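Local coordinates for protein chitooligosaccharide oxidase (Gibberella zeae, PDB 6Y0R) that oxidises the C1 hydroxyl of chitooligosaccharides to the lactone with a bicovalently bound FAD, passing the electrons to molecular oxygen to give hydrogen peroxide, at residues H94-L99 / L404-D409; V187-P190 / V194-C197; G213-V218 / Q486-K491. All blocks are in the same frame, centred on the assembly; numbering follows the deposited sequence.

Contacts 1 and 3 both touch FAD, one at the flavin and diphosphate, the other round the adenine, and both are buried; their centres lie about 19 Å apart. Contact 2 is partly buried and further from the middle of the chain than either. Contacts 2 and 3 meet directly: the backbone of Val-188 pairs with that of Val-218, which brings the hairpin up against segment 213-218, beside the adenine. Aromatic rings and a covalent flavin link mark contact 1, a pair of backbone hydrogen bonds flanked by aliphatic side chains marks contact 2, and one asparagine carboxamide carries contact 3. Contacts 1 and 3 each join parts far apart in sequence, contact 2 two strands of one hairpin.

Contact 1: residues H94-L99 / L404-D409; sequences HSYTSL and LFQFYD. With FAD (flavin-adenine dinucleotide), chain B.
Tyr-96 reaches across to strand 404-409, where Tyr-408 and Gln-406 meet it from different directions. The two tyrosines form a T-shaped (edge-to-face) pair: Tyr-408 turns its edge to the face of Tyr-96, ring centroids 6.0 Å apart and planes at 84°. The closest atoms are Tyr-96 CZ and Tyr-408 CE2, at 4.2 Å. The Tyr-408 hydroxyl is hydrogen-bonded to Asp-337, which holds the far end of that ring.

Gln-406 comes in at the edge instead. Its CG stands anti to the backbone N (chi1 177°) and the chain runs on extended, which carries the amide to the hydroxyl end of Tyr-96, the two planes only 17° apart. Which way round this amide sits is doubtful; its near atom, modelled as Gln-406 NE2, is 2.6 Å from Tyr-96 OH. The same tyrosine ring lies beside the flavin, CE1 of Tyr-96 being 3.7 Å from FAD C9.

On the flavin itself, His-94 ND1 is covalently bonded to FAD C8M (1.5 Å), with this 8alpha carbon at the imidazole edge. The backbone N of His-94 binds FAD O2P at 3.0 Å, and that of Ser-95 binds FAD O1A at 3.1 Å. A type I turn follows, braced where Leu-99 N meets Ser-95 OG. This is the 8alpha-histidyl attachment of a PCMH-type flavoprotein, whose second, cysteinyl link is probably made by Cys-154.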
# COMPACT_ATOMS: atom_id res chain seq x y z
N HIS A 94 -4.73 -8.11 -0.56
CA HIS A 94 -5.15 -6.94 -1.38
C HIS A 94 -4.17 -6.61 -2.50
O HIS A 94 -4.51 -5.72 -3.27
CB HIS A 94 -5.45 -5.71 -0.50
CG HIS A 94 -6.90 -5.58 -0.20
ND1 HIS A 94 -7.75 -4.69 -0.86
CD2 HIS A 94 -7.65 -6.28 0.70
CE1 HIS A 94 -8.99 -4.92 -0.40
NE2 HIS A 94 -8.94 -5.88 0.55
N SER A 95 -3.09 -7.38 -2.71
CA SER A 95 -2.17 -7.07 -3.82
C SER A 95 -2.93 -6.83 -5.12
O SER A 95 -3.63 -7.73 -5.59
CB SER A 95 -1.15 -8.13 -4.05
OG SER A 95 -0.27 -7.75 -5.08
N TYR A 96 -2.66 -5.72 -5.76
CA TYR A 96 -3.31 -5.40 -7.05
C TYR A 96 -2.91 -6.39 -8.15
O TYR A 96 -3.64 -6.48 -9.18
CB TYR A 96 -2.91 -4.00 -7.46
CG TYR A 96 -3.49 -2.87 -6.67
CD1 TYR A 96 -4.33 -3.03 -5.58
CD2 TYR A 96 -3.27 -1.58 -7.12
CE1 TYR A 96 -4.92 -1.95 -4.94
CE2 TYR A 96 -3.83 -0.50 -6.48
CZ TYR A 96 -4.68 -0.68 -5.42
OH TYR A 96 -5.26 0.41 -4.76
N THR A 97 -1.79 -7.08 -7.97
CA THR A 97 -1.24 -8.02 -8.99
C THR A 97 -1.08 -9.41 -8.38
O THR A 97 -0.36 -10.29 -9.01
CB THR A 97 0.01 -7.40 -9.62
OG1 THR A 97 1.00 -7.25 -8.61
CG2 THR A 97 -0.30 -6.12 -10.36
N SER A 98 -1.71 -9.67 -7.22
CA SER A 98 -1.82 -11.03 -6.63
C SER A 98 -0.44 -11.53 -6.23
O SER A 98 -0.16 -12.77 -6.32
CB SER A 98 -2.52 -11.99 -7.58
OG SER A 98 -3.75 -11.43 -8.05
N LEU A 99 0.43 -10.62 -5.77
CA LEU A 99 1.81 -11.00 -5.36
C LEU A 99 1.83 -11.83 -4.08
O LEU A 99 2.87 -12.48 -3.84
CB LEU A 99 2.73 -9.78 -5.31
CG LEU A 99 2.85 -9.01 -6.64
CD1 LEU A 99 3.84 -7.87 -6.54
CD2 LEU A 99 3.24 -9.92 -7.78
N LEU A 404 2.09 11.56 -5.19
CA LEU A 404 1.82 10.13 -5.44
C LEU A 404 0.54 10.07 -6.26
O LEU A 404 -0.53 10.46 -5.76
CB LEU A 404 1.64 9.36 -4.13
CG LEU A 404 1.18 7.91 -4.26
CD1 LEU A 404 1.91 7.20 -5.36
CD2 LEU A 404 1.34 7.12 -2.97
N PHE A 405 0.63 9.52 -7.46
CA PHE A 405 -0.56 9.30 -8.28
C PHE A 405 -0.91 7.80 -8.24
O PHE A 405 0.01 6.91 -8.31
CB PHE A 405 -0.29 9.63 -9.75
CG PHE A 405 -0.06 11.08 -10.08
CD1 PHE A 405 1.18 11.66 -9.89
CD2 PHE A 405 -1.10 11.87 -10.54
CE1 PHE A 405 1.38 13.00 -10.18
CE2 PHE A 405 -0.89 13.19 -10.85
CZ PHE A 405 0.35 13.76 -10.68
N GLN A 406 -2.21 7.55 -8.16
CA GLN A 406 -2.77 6.21 -8.35
C GLN A 406 -3.70 6.24 -9.58
O GLN A 406 -4.53 7.12 -9.63
CB GLN A 406 -3.51 5.73 -7.11
CG GLN A 406 -4.12 4.39 -7.38
CD GLN A 406 -4.83 3.80 -6.19
OE1 GLN A 406 -5.20 4.47 -5.20
NE2 GLN A 406 -5.02 2.51 -6.28
N PHE A 407 -3.50 5.34 -10.53
CA PHE A 407 -4.35 5.26 -11.75
C PHE A 407 -5.07 3.92 -11.74
O PHE A 407 -4.42 2.91 -11.48
CB PHE A 407 -3.51 5.36 -13.02
CG PHE A 407 -2.51 6.49 -13.06
CD1 PHE A 407 -2.91 7.78 -13.38
CD2 PHE A 407 -1.19 6.29 -12.67
CE1 PHE A 407 -2.01 8.82 -13.43
CE2 PHE A 407 -0.27 7.34 -12.74
CZ PHE A 407 -0.70 8.61 -13.08
N TYR A 408 -6.37 3.92 -11.97
CA TYR A 408 -7.23 2.72 -11.75
C TYR A 408 -8.25 2.60 -12.88
O TYR A 408 -8.81 3.63 -13.30
CB TYR A 408 -7.89 2.84 -10.39
CG TYR A 408 -8.33 1.58 -9.70
CD1 TYR A 408 -9.56 1.03 -9.96
CD2 TYR A 408 -7.58 1.06 -8.65
CE1 TYR A 408 -10.05 -0.07 -9.25
CE2 TYR A 408 -8.03 -0.05 -7.95
CZ TYR A 408 -9.27 -0.60 -8.23
OH TYR A 408 -9.69 -1.67 -7.50
N ASP A 409 -8.45 1.36 -13.36
CA ASP A 409 -9.48 1.07 -14.38
C ASP A 409 -10.13 -0.25 -14.00
O ASP A 409 -9.41 -1.23 -13.85
CB ASP A 409 -8.85 1.04 -15.75
CG ASP A 409 -9.87 0.82 -16.87
OD1 ASP A 409 -11.04 1.21 -16.69
OD2 ASP A 409 -9.43 0.40 -17.92
PA FAD B . -1.07 -9.34 0.20
O1A FAD B . -1.54 -9.58 -1.18
O2A FAD B . -1.35 -10.32 1.26
O5B FAD B . 0.50 -9.06 0.22
C5B FAD B . 1.08 -7.96 -0.50
C4B FAD B . 2.56 -8.23 -0.69
O4B FAD B . 3.22 -8.28 0.60
C3B FAD B . 2.96 -9.56 -1.37
O3B FAD B . 4.23 -9.43 -2.03
C2B FAD B . 3.09 -10.50 -0.18
O2B FAD B . 3.86 -11.68 -0.44
C1B FAD B . 3.74 -9.59 0.83
N9A FAD B . 3.49 -9.94 2.21
C8A FAD B . 2.28 -9.88 2.86
N7A FAD B . 2.36 -10.27 4.12
C5A FAD B . 3.69 -10.61 4.30
C6A FAD B . 4.41 -11.11 5.41
N6A FAD B . 3.82 -11.30 6.59
N1A FAD B . 5.73 -11.39 5.26
C2A FAD B . 6.27 -11.20 4.03
N3A FAD B . 5.70 -10.72 2.92
C4A FAD B . 4.39 -10.44 3.12
N1 FAD B . -2.46 1.34 0.03
C2 FAD B . -2.14 2.48 0.67
O2 FAD B . -0.91 2.79 0.87
N3 FAD B . -3.13 3.29 1.14
C4 FAD B . -4.48 3.02 0.99
O4 FAD B . -5.34 3.79 1.45
C4X FAD B . -4.85 1.82 0.33
N5 FAD B . -6.14 1.50 0.22
C5X FAD B . -6.45 0.26 -0.31
C6 FAD B . -7.81 -0.14 -0.37
C7 FAD B . -8.16 -1.37 -0.91
C7M FAD B . -9.62 -1.78 -1.00
C8 FAD B . -7.12 -2.28 -1.36
C8M FAD B . -7.41 -3.68 -1.85
C9 FAD B . -5.78 -1.84 -1.33
C9A FAD B . -5.43 -0.58 -0.82
N10 FAD B . -4.08 -0.18 -0.75
C10 FAD B . -3.74 1.03 -0.14
C1' FAD B . -3.00 -1.01 -1.29
C2' FAD B . -2.40 -1.92 -0.21
O2' FAD B . -1.55 -1.17 0.65
C3' FAD B . -1.63 -3.01 -0.90
O3' FAD B . -2.58 -3.72 -1.72
C4' FAD B . -0.96 -3.92 0.13
O4' FAD B . 0.23 -4.53 -0.39
C5' FAD B . -1.94 -4.97 0.57
O5' FAD B . -1.43 -5.72 1.68
P FAD B . -2.08 -7.13 1.97
O1P FAD B . -1.42 -7.73 3.16
O2P FAD B . -3.57 -7.06 1.98
O3P FAD B . -1.72 -7.92 0.60

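Contact 2: residues V187-P190 / V194-C197; sequences VVLP and VVHC
A beta hairpin is formed here between strands 182-188 and 194-197, at the edge of an antiparallel sheet in the FAD-binding part of the chain. Val-187 and Val-195 make its hydrogen-bonded pair. Val-187 N donates to Val-195 O at 2.9 Å, and Val-195 N returns the bond to Val-187 O, also at 2.9 Å; with N-H...O angles of 167° and 172°, both are nearly straight. Val-187 O has a second, softer neighbour in Val-194 CA, a CA-H...O contact of 3.5 Å.

Next along, Val-188 and Val-194 are a non-hydrogen-bonded pair. Each turns CG2 toward the other strand, and these two methyls, Val-188 CG2 and Val-194 CG2, meet at 4.1 Å. Helix 70-83 packs on this face: Val-73, Ser-74 and Val-77 touch Val-188, and Ser-74 also touches Val-194.

The other face carries Val-187, Val-195 and Cys-197. Leu-189, just past the strand end, turns its side chain back along the face that carries Val-195 and crosses that valine at about a right angle. Its CD1 comes to 3.7 Å from Val-195 CG1, while CG and CD2 of the leucine lie near Val-195 CG2. With CG1 of Val-195 anti to the carbonyl carbon (chi1 -52°), CG2 is left between the backbone N and the carbonyl carbon, toward Leu-189 and Val-187. Further along, Val-187 CG2 and Cys-197 SG are 4.3 Å apart. Leu-205 of helix 203-212 touches Val-187, Val-195 and Cys-197 alike.

With strand 218-228 pairing on the far side of 182-188, the hairpin forms part of an antiparallel sheet packed between helices, as in the alpha+beta FAD-binding domain of PCMH-type flavoproteins.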
# COMPACT_ATOMS: atom_id res chain seq x y z
N VAL A 187 10.85 -12.15 12.07
CA VAL A 187 10.85 -12.70 10.69
C VAL A 187 11.25 -14.16 10.75
O VAL A 187 12.26 -14.47 11.45
CB VAL A 187 11.82 -11.91 9.78
CG1 VAL A 187 11.71 -12.42 8.36
CG2 VAL A 187 11.59 -10.41 9.87
N VAL A 188 10.50 -14.99 10.06
CA VAL A 188 10.87 -16.39 9.76
C VAL A 188 11.74 -16.33 8.51
O VAL A 188 11.20 -16.09 7.41
CB VAL A 188 9.67 -17.33 9.61
CG1 VAL A 188 10.12 -18.73 9.18
CG2 VAL A 188 8.84 -17.37 10.91
N LEU A 189 13.04 -16.51 8.68
CA LEU A 189 13.97 -16.49 7.52
C LEU A 189 13.72 -17.68 6.63
O LEU A 189 13.05 -18.66 6.97
CB LEU A 189 15.43 -16.42 7.98
CG LEU A 189 15.83 -15.18 8.77
CD1 LEU A 189 17.31 -15.25 9.10
CD2 LEU A 189 15.54 -13.88 8.02
N PRO A 190 14.23 -17.65 5.39
CA PRO A 190 14.02 -18.78 4.49
C PRO A 190 14.57 -20.16 4.91
O PRO A 190 14.15 -21.14 4.32
CB PRO A 190 14.70 -18.28 3.20
CG PRO A 190 14.58 -16.78 3.31
CD PRO A 190 14.86 -16.48 4.77
N VAL A 194 13.78 -18.16 13.24
CA VAL A 194 13.01 -16.98 13.70
C VAL A 194 13.99 -15.96 14.24
O VAL A 194 14.74 -16.28 15.18
CB VAL A 194 11.97 -17.39 14.75
CG1 VAL A 194 11.16 -16.19 15.24
CG2 VAL A 194 11.07 -18.47 14.22
N VAL A 195 14.01 -14.77 13.68
CA VAL A 195 14.93 -13.71 14.16
C VAL A 195 14.12 -12.46 14.52
O VAL A 195 13.03 -12.21 13.96
CB VAL A 195 16.05 -13.43 13.14
CG1 VAL A 195 16.73 -14.73 12.76
CG2 VAL A 195 15.56 -12.74 11.88
N HIS A 196 14.68 -11.69 15.43
CA HIS A 196 14.19 -10.34 15.75
C HIS A 196 15.08 -9.33 15.04
O HIS A 196 16.31 -9.57 14.95
CB HIS A 196 14.09 -10.17 17.28
CG HIS A 196 13.58 -8.83 17.66
ND1 HIS A 196 12.24 -8.52 17.61
CD2 HIS A 196 14.22 -7.71 18.03
CE1 HIS A 196 12.07 -7.26 17.98
NE2 HIS A 196 13.27 -6.74 18.23
N CYS A 197 14.51 -8.24 14.52
CA CYS A 197 15.26 -7.11 13.97
C CYS A 197 14.65 -5.78 14.40
O CYS A 197 13.46 -5.73 14.80
CB CYS A 197 15.44 -7.28 12.46
SG CYS A 197 13.89 -7.12 11.52

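Contact 3: residues G213-V218 / Q486-K491; sequences GANFGV and QSIKPK. With FAD (flavin-adenine dinucleotide), chain B.
Asn-215 and Ile-488 cross at about a right angle, with the asparagine carboxamide set against the root of the isoleucine side chain. Both CB atoms point toward the opposite segment. CG of Asn-215 lies beside its backbone N and anti to the carbonyl carbon, which directs the carboxamide to Ile-488. Asn-215 OD1 takes the hydrogen bond from Ile-488 N, 3.2 Å long with an N-H...O angle of 158°. The donor approaches from the flank, at a C=O...N angle of 131° and tilted 30° out of the carbonyl plane. That same oxygen also rests 3.5 Å from Ile-488 CB and 3.6 Å from Ser-487 CB, so this one oxygen touches both Ser-487 and Ile-488.

At the other corner of the amide, ND2 donates to Ala-212 O, which fixes how the group is rotated; Ile-488 CG1 passes 4.0 Å from Asn-215 ND2 before the side chain leads away. Asn-215 CB in turn sits over the centre of the Phe-216 ring.

The same loop borders the adenine, Gly-213 O and Gly-217 O each lying 3.5 Å from FAD C2A. Segment 213-218 joins helix 203-212 to strand 218-228, and Phe-216 packs back on that helix. Ile-488 lies between helices 454-462 and 466-476, touching Thr-458, Trp-462 and Lys-473.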
# COMPACT_ATOMS: atom_id res chain seq x y z
N GLY A 213 9.66 -5.54 2.13
CA GLY A 213 9.53 -6.60 3.13
C GLY A 213 8.95 -7.92 2.66
O GLY A 213 8.75 -8.78 3.54
N ALA A 214 8.69 -8.16 1.37
CA ALA A 214 8.31 -9.50 0.87
C ALA A 214 9.55 -10.36 0.56
O ALA A 214 9.38 -11.56 0.33
CB ALA A 214 7.45 -9.39 -0.34
N ASN A 215 10.74 -9.77 0.62
CA ASN A 215 11.95 -10.35 -0.04
C ASN A 215 12.74 -11.26 0.91
O ASN A 215 13.63 -11.96 0.39
CB ASN A 215 12.89 -9.25 -0.55
CG ASN A 215 12.40 -8.67 -1.86
OD1 ASN A 215 12.54 -9.32 -2.88
ND2 ASN A 215 11.77 -7.50 -1.82
N PHE A 216 12.49 -11.28 2.23
CA PHE A 216 13.52 -11.75 3.20
C PHE A 216 12.98 -12.85 4.10
O PHE A 216 13.69 -13.18 5.07
CB PHE A 216 14.09 -10.57 3.98
CG PHE A 216 14.54 -9.43 3.10
CD1 PHE A 216 15.64 -9.56 2.27
CD2 PHE A 216 13.85 -8.24 3.06
CE1 PHE A 216 16.07 -8.52 1.48
CE2 PHE A 216 14.27 -7.20 2.26
CZ PHE A 216 15.36 -7.35 1.44
N GLY A 217 11.80 -13.40 3.81
CA GLY A 217 11.15 -14.38 4.70
C GLY A 217 9.75 -13.96 5.07
O GLY A 217 9.23 -13.01 4.48
N VAL A 218 9.13 -14.66 6.01
CA VAL A 218 7.74 -14.38 6.44
C VAL A 218 7.81 -13.50 7.69
O VAL A 218 8.31 -13.93 8.74
CB VAL A 218 6.91 -15.64 6.69
CG1 VAL A 218 5.48 -15.23 7.05
CG2 VAL A 218 6.91 -16.63 5.54
N GLN A 486 8.68 -9.15 -9.97
CA GLN A 486 9.16 -7.75 -9.81
C GLN A 486 10.04 -7.62 -8.57
O GLN A 486 10.35 -6.51 -8.25
CB GLN A 486 8.00 -6.76 -9.77
CG GLN A 486 7.16 -6.83 -11.04
CD GLN A 486 6.09 -5.77 -11.14
OE1 GLN A 486 5.50 -5.38 -10.13
NE2 GLN A 486 5.71 -5.44 -12.37
N SER A 487 10.52 -8.72 -8.04
CA SER A 487 11.20 -8.75 -6.72
C SER A 487 12.71 -8.61 -6.92
O SER A 487 13.21 -8.54 -8.06
CB SER A 487 10.82 -9.98 -5.96
OG SER A 487 11.39 -11.16 -6.50
N ILE A 488 13.41 -8.47 -5.81
CA ILE A 488 14.86 -8.16 -5.74
C ILE A 488 15.66 -9.43 -5.97
O ILE A 488 15.45 -10.39 -5.26
CB ILE A 488 15.20 -7.52 -4.38
CG1 ILE A 488 14.56 -6.13 -4.27
CG2 ILE A 488 16.71 -7.49 -4.15
CD1 ILE A 488 15.21 -5.05 -5.09
N LYS A 489 16.59 -9.41 -6.74
CA LYS A 489 17.42 -10.60 -7.02
C LYS A 489 18.68 -10.55 -6.17
O LYS A 489 19.28 -9.49 -5.97
CB LYS A 489 17.74 -10.73 -8.52
CG LYS A 489 16.52 -11.02 -9.40
CD LYS A 489 16.89 -11.11 -10.87
CE LYS A 489 15.73 -11.42 -11.78
NZ LYS A 489 16.16 -11.47 -13.20
N PRO A 490 19.19 -11.59 -5.58
CA PRO A 490 20.35 -11.58 -4.69
C PRO A 490 21.66 -11.24 -5.43
O PRO A 490 21.92 -11.78 -6.50
CB PRO A 490 20.39 -12.99 -4.08
CG PRO A 490 19.51 -13.83 -4.95
CD PRO A 490 18.57 -12.91 -5.69
N LYS A 491 22.42 -10.28 -4.89
CA LYS A 491 23.72 -9.86 -5.45
C LYS A 491 24.56 -9.25 -4.32
O LYS A 491 24.22 -8.13 -3.89
CB LYS A 491 23.46 -8.91 -6.61
CG LYS A 491 24.50 -8.87 -7.72
CD LYS A 491 23.98 -8.12 -8.95
CE LYS A 491 24.80 -6.90 -9.31
NZ LYS A 491 26.25 -7.20 -9.40
PA FAD B . -1.07 -9.34 0.20
O1A FAD B . -1.54 -9.58 -1.18
O2A FAD B . -1.35 -10.32 1.26
O5B FAD B . 0.50 -9.06 0.22
C5B FAD B . 1.08 -7.96 -0.50
C4B FAD B . 2.56 -8.23 -0.69
O4B FAD B . 3.22 -8.28 0.60
C3B FAD B . 2.96 -9.56 -1.37
O3B FAD B . 4.23 -9.43 -2.03
C2B FAD B . 3.09 -10.50 -0.18
O2B FAD B . 3.86 -11.68 -0.44
C1B FAD B . 3.74 -9.59 0.83
N9A FAD B . 3.49 -9.94 2.21
C8A FAD B . 2.28 -9.88 2.86
N7A FAD B . 2.36 -10.27 4.12
C5A FAD B . 3.69 -10.61 4.30
C6A FAD B . 4.41 -11.11 5.41
N6A FAD B . 3.82 -11.30 6.59
N1A FAD B . 5.73 -11.39 5.26
C2A FAD B . 6.27 -11.20 4.03
N3A FAD B . 5.70 -10.72 2.92
C4A FAD B . 4.39 -10.44 3.12
N1 FAD B . -2.46 1.34 0.03
C2 FAD B . -2.14 2.48 0.67
O2 FAD B . -0.91 2.79 0.87
N3 FAD B . -3.13 3.29 1.14
C4 FAD B . -4.48 3.02 0.99
O4 FAD B . -5.34 3.79 1.45
C4X FAD B . -4.85 1.82 0.33
N5 FAD B . -6.14 1.50 0.22
C5X FAD B . -6.45 0.26 -0.31
C6 FAD B . -7.81 -0.14 -0.37
C7 FAD B . -8.16 -1.37 -0.91
C7M FAD B . -9.62 -1.78 -1.00
C8 FAD B . -7.12 -2.28 -1.36
C8M FAD B . -7.41 -3.68 -1.85
C9 FAD B . -5.78 -1.84 -1.33
C9A FAD B . -5.43 -0.58 -0.82
N10 FAD B . -4.08 -0.18 -0.75
C10 FAD B . -3.74 1.03 -0.14
C1' FAD B . -3.00 -1.01 -1.29
C2' FAD B . -2.40 -1.92 -0.21
O2' FAD B . -1.55 -1.17 0.65
C3' FAD B . -1.63 -3.01 -0.90
O3' FAD B . -2.58 -3.72 -1.72
C4' FAD B . -0.96 -3.92 0.13
O4' FAD B . 0.23 -4.53 -0.39
C5' FAD B . -1.94 -4.97 0.57
O5' FAD B . -1.43 -5.72 1.68
P FAD B . -2.08 -7.13 1.97
O1P FAD B . -1.42 -7.73 3.16
O2P FAD B . -3.57 -7.06 1.98
O3P FAD B . -1.72 -7.92 0.60